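SsDNA binding protein (Aeropyrum pernix, PDB 4PSN) binds single-stranded DNA, probably holding it in tunnels formed between the subunits of its tetrameric assembly. Local coordinates at residues V129-D133 with L217-K221; R163-V167 with A209-V213. One frame throughout, in Å; residues are numbered along the deposited sequence. Where two conformers were deposited one is given.

Interaction 1 of 2, residues V129-D133 with L217-K221; sequences VGETD and LSLVK
Val129 and Val220 meet methyl against methyl, and this is the tight part of the contact. Val129 puts CG1 opposite to its backbone N (chi1 177°), which carries that methyl down onto the isopropyl group of Val220; Val129 CG1 lies 3.7 Å from Val220 CG1 and almost as near Val220 CG2, the two side chains crossing at a slant. Val220 CG1 also rests over the bare backbone of Gly130, 4.0 Å from Gly130 CA. Three residues before Val220, Leu217 adds a looser touch, its CD2 4.3 Å from Val129 CG2. On the other flank of Val220, Thr132 and Leu219 run alongside each other: Thr132 CG2 is 3.7 Å from Leu219 CB. The hydroxyl of Thr132 is turned to its own loop, where Asp136 takes it up in a hydrogen bond.

Beyond these methyls the contact turns polar and loose. Lys221 N gives a weak hydrogen bond to Glu131 O, 3.3 Å long with 154° at the hydrogen. At the far edge one water donates to both segments, reaching Asp133 OD2 at 2.7 Å and Leu219 O at 2.8 Å, tying the Asp133 carboxylate to the backbone of Leu219. The side chains of Glu131 and Lys221 leave from here toward solvent, and that of Lys221, the last modelled residue, is poorly ordered.

The C-terminal tail thus runs off helix 206-218 and lies against the end of strand 125-131, an outermost strand of the six-stranded antiparallel sheet. Val129 and Gly130 form a classic beta bulge opposite Val138 of strand 137-143, which Val220 also touches; Leu219 packs on Ile152 of strand 146-155 and on Arg176 of the second subunit.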
loop_
_atom_site.group_PDB
_atom_site.type_symbol
_atom_site.label_atom_id
_atom_site.label_comp_id
_atom_site.label_asym_id
_atom_site.label_seq_id
_atom_site.Cartn_x
_atom_site.Cartn_y
_atom_site.Cartn_z
ATOM N N VAL C 129 5.778 18.139 36.179
ATOM C CA VAL C 129 6.122 16.761 36.504
ATOM C C VAL C 129 7.259 16.701 37.514
ATOM O O VAL C 129 7.203 15.948 38.481
ATOM C CB VAL C 129 6.605 15.996 35.259
ATOM C CG1 VAL C 129 7.021 14.571 35.640
ATOM C CG2 VAL C 129 5.538 15.982 34.198
ATOM N N GLY C 130 8.315 17.471 37.271
ATOM C CA GLY C 130 9.482 17.426 38.136
ATOM C C GLY C 130 10.685 18.121 37.526
ATOM O O GLY C 130 10.567 18.788 36.502
ATOM N N GLU C 131 11.838 17.969 38.172
ATOM C CA GLU C 131 13.093 18.516 37.680
ATOM C C GLU C 131 14.060 17.400 37.310
ATOM O O GLU C 131 14.068 16.336 37.930
ATOM C CB GLU C 131 13.734 19.417 38.733
ATOM C CG GLU C 131 13.008 20.735 38.930
ATOM C CD GLU C 131 13.753 21.687 39.860
ATOM O OE1 GLU C 131 14.936 21.414 40.176
ATOM O OE2 GLU C 131 13.150 22.706 40.271
ATOM N N THR C 132 14.875 17.645 36.295
ATOM C CA THR C 132 15.915 16.701 35.914
ATOM C C THR C 132 17.125 16.876 36.815
ATOM O O THR C 132 17.215 17.835 37.584
ATOM C CB THR C 132 16.402 16.962 34.503
ATOM O OG1 THR C 132 17.134 18.198 34.503
ATOM C CG2 THR C 132 15.224 17.013 33.526
ATOM N N ASP C 133 18.084 15.969 36.688
ATOM C CA ASP C 133 19.264 16.005 37.541
ATOM C C ASP C 133 20.031 17.318 37.388
ATOM O O ASP C 133 20.665 17.780 38.329
ATOM C CB ASP C 133 20.181 14.809 37.248
ATOM C CG ASP C 133 19.473 13.464 37.409
ATOM O OD1 ASP C 133 20.132 12.491 37.835
ATOM O OD2 ASP C 133 18.265 13.371 37.101
ATOM N N LEU C 217 10.150 12.922 29.079
ATOM C CA LEU C 217 9.643 12.330 30.310
ATOM C C LEU C 217 10.673 11.422 31.011
ATOM O O LEU C 217 10.701 11.345 32.238
ATOM C CB LEU C 217 8.315 11.598 30.069
ATOM C CG LEU C 217 7.149 12.522 29.708
ATOM C CD1 LEU C 217 5.923 11.716 29.343
ATOM C CD2 LEU C 217 6.843 13.527 30.856
ATOM N N SER C 218 11.521 10.751 30.235
ATOM C CA SER C 218 12.529 9.858 30.810
ATOM C C SER C 218 13.582 10.611 31.632
ATOM O O SER C 218 14.242 10.024 32.486
ATOM C CB SER C 218 13.213 9.012 29.722
ATOM O OG SER C 218 14.128 9.790 28.973
ATOM N N LEU C 219 13.738 11.906 31.380
ATOM C CA LEU C 219 14.737 12.692 32.102
ATOM C C LEU C 219 14.294 13.032 33.510
ATOM O O LEU C 219 15.103 13.464 34.325
ATOM C CB LEU C 219 15.053 13.988 31.361
ATOM C CG LEU C 219 15.686 13.765 30.001
ATOM C CD1 LEU C 219 15.853 15.087 29.256
ATOM C CD2 LEU C 219 17.022 13.083 30.223
ATOM N N VAL C 220 13.012 12.853 33.807
ATOM C CA VAL C 220 12.513 13.320 35.093
ATOM C C VAL C 220 13.006 12.459 36.245
ATOM O O VAL C 220 12.940 11.228 36.183
ATOM C CB VAL C 220 10.993 13.380 35.143
ATOM C CG1 VAL C 220 10.558 13.921 36.482
ATOM C CG2 VAL C 220 10.461 14.242 34.022
ATOM N N LYS C 221 13.502 13.142 37.279
ATOM C CA LYS C 221 13.927 12.570 38.562
ATOM C C LYS C 221 15.349 13.000 38.920
ATOM O O LYS C 221 15.557 14.037 39.554
ATOM C CB LYS C 221 13.799 11.043 38.606
ATOM C CG LYS C 221 12.769 10.547 39.614
ATOM C CD LYS C 221 13.030 9.105 40.023
ATOM C CE LYS C 221 14.433 8.943 40.595
ATOM N NZ LYS C 221 14.675 9.851 41.751
HETATM O O HOH W 1 17.863 13.818 34.480
#

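Interaction 2 of 2, residues R163-V167 with A209-V213; sequences RGAVV and AVRVV
Helix-on-sheet packing joins helix 206-218 to strand 159-166, an inner strand of the antiparallel sheet in the C-terminal domain. The axes of strand 163-166 and helix 209-213 approach to 7.1 Å, with 129° between their N-to-C directions, and small side chains permit this closeness. Ala165 is at the centre of the contact: its CB points at the helix and sits 3.6 Å from Val212 CG1, with Ala209 O just beyond at 3.7 Å. Val212 reaches it because CG1 stands opposite its backbone N (chi1 166°). Val213 also reaches the alanine, its CG2 3.5 Å from Ala165 O and against the methyl. One turn earlier on the helix, Ala209 presses CB to within 3.4 Å of Val166 O, the shortest approach between the segments. Where the strand gives out, in one of its two conformers Val167 CG1 packs across Val210 CG2 at 3.7 Å, so this part is less certain.

The touching atoms are apolar groups and backbone carbonyls. Strand neighbours hold the backbone of Ala165 and Val166, by hydrogen bonds to Ala150 and Leu172 respectively, while Leu173 packs on both Ala165 and Ala209. Farther round the helix, Arg211 turns away and forms a salt bridge with Glu208 of the second subunit. Alanine and valine methyls make this the packing of a helix across one face of an antiparallel sheet, as in alpha+beta folds.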
loop_
_atom_site.group_PDB
_atom_site.type_symbol
_atom_site.label_atom_id
_atom_site.label_comp_id
_atom_site.label_asym_id
_atom_site.label_seq_id
_atom_site.Cartn_x
_atom_site.Cartn_y
_atom_site.Cartn_z
ATOM N N ARG C 163 11.638 23.606 24.869
ATOM C CA ARG C 163 11.327 22.735 23.734
ATOM C C ARG C 163 10.333 21.676 24.170
ATOM O O ARG C 163 10.124 21.481 25.356
ATOM C CB ARG C 163 12.582 22.098 23.102
ATOM C CG ARG C 163 13.592 21.471 24.040
ATOM C CD ARG C 163 14.359 22.562 24.783
ATOM N NE ARG C 163 15.635 22.116 25.331
ATOM C CZ ARG C 163 16.032 22.361 26.577
ATOM N NH1 ARG C 163 17.216 21.928 26.993
ATOM N NH2 ARG C 163 15.245 23.036 27.412
ATOM N N GLY C 164 9.707 21.004 23.223
ATOM C CA GLY C 164 8.702 20.034 23.608
ATOM C C GLY C 164 7.979 19.499 22.409
ATOM O O GLY C 164 8.361 19.781 21.279
ATOM N N ALA C 165 6.926 18.723 22.658
ATOM C CA ALA C 165 6.218 18.058 21.586
ATOM C C ALA C 165 4.833 17.664 22.085
ATOM O O ALA C 165 4.677 17.400 23.270
ATOM C CB ALA C 165 6.993 16.798 21.176
ATOM N N VAL C 166 3.849 17.620 21.179
ATOM C CA VAL C 166 2.542 17.015 21.474
ATOM C C VAL C 166 2.153 16.106 20.313
ATOM O O VAL C 166 2.623 16.278 19.181
ATOM C CB VAL C 166 1.429 18.080 21.691
ATOM C CG1 VAL C 166 1.757 18.998 22.897
ATOM C CG2 VAL C 166 1.242 18.908 20.448
ATOM N N VAL C 167 1.300 15.132 20.583
ATOM C CA VAL C 167 0.858 14.212 19.543
ATOM C C VAL C 167 -0.579 14.506 19.108
ATOM O O VAL C 167 -1.005 14.079 18.037
ATOM C CB VAL C 167 0.959 12.747 20.002
ATOM C CG1 VAL C 167 2.385 12.416 20.377
ATOM C CG2 VAL C 167 0.006 12.491 21.174
ATOM N N ALA C 209 7.056 13.012 17.249
ATOM C CA ALA C 209 6.580 13.698 18.441
ATOM C C ALA C 209 6.621 12.725 19.602
ATOM O O ALA C 209 7.028 13.084 20.689
ATOM C CB ALA C 209 5.158 14.260 18.236
ATOM N N VAL C 210 6.223 11.476 19.365
ATOM C CA VAL C 210 6.212 10.486 20.454
ATOM C C VAL C 210 7.605 10.310 21.053
ATOM O O VAL C 210 7.778 10.275 22.273
ATOM C CB VAL C 210 5.649 9.102 20.004
ATOM C CG1 VAL C 210 5.872 8.034 21.083
ATOM C CG2 VAL C 210 4.163 9.194 19.656
ATOM N N ARG C 211 8.607 10.218 20.189
ATOM C CA ARG C 211 9.986 10.021 20.629
ATOM C C ARG C 211 10.473 11.175 21.516
ATOM O O ARG C 211 11.141 10.959 22.531
ATOM C CB ARG C 211 10.895 9.866 19.404
ATOM C CG ARG C 211 12.361 9.684 19.706
ATOM C CD ARG C 211 12.793 8.242 19.517
ATOM N NE ARG C 211 12.457 7.715 18.189
ATOM C CZ ARG C 211 12.214 6.427 17.955
ATOM N NH1 ARG C 211 12.267 5.564 18.957
ATOM N NH2 ARG C 211 11.906 6.003 16.733
ATOM N N VAL C 212 10.146 12.406 21.133
ATOM C CA VAL C 212 10.565 13.569 21.913
ATOM C C VAL C 212 9.878 13.595 23.292
ATOM O O VAL C 212 10.515 13.850 24.323
ATOM C CB VAL C 212 10.310 14.889 21.151
ATOM C CG1 VAL C 212 10.430 16.099 22.088
ATOM C CG2 VAL C 212 11.284 15.024 19.961
ATOM N N VAL C 213 8.577 13.330 23.304
ATOM C CA VAL C 213 7.822 13.271 24.555
ATOM C C VAL C 213 8.453 12.250 25.501
ATOM O O VAL C 213 8.715 12.544 26.667
ATOM C CB VAL C 213 6.334 12.932 24.283
ATOM C CG1 VAL C 213 5.551 12.694 25.592
ATOM C CG2 VAL C 213 5.697 14.031 23.464
#

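Helix 206-218 serves both contacts, which lie 15 Å apart between centres and come one soon after the other along it: interaction 2 uses its middle, interaction 1 its C-terminal end and the tail. Both reach the same antiparallel sheet, 163-167 on an inner strand and 129-133 on an outermost one. That difference in place shows in the chemistry. Interaction 2 is partly buried, built of alanine and valine, with no polar link between its segments. Interaction 1 lies at the surface, where a valine pair gives way to a weak backbone bond and a water bridge. Each also touches the second subunit, so this helix and its tail face the assembly as well as the sheet.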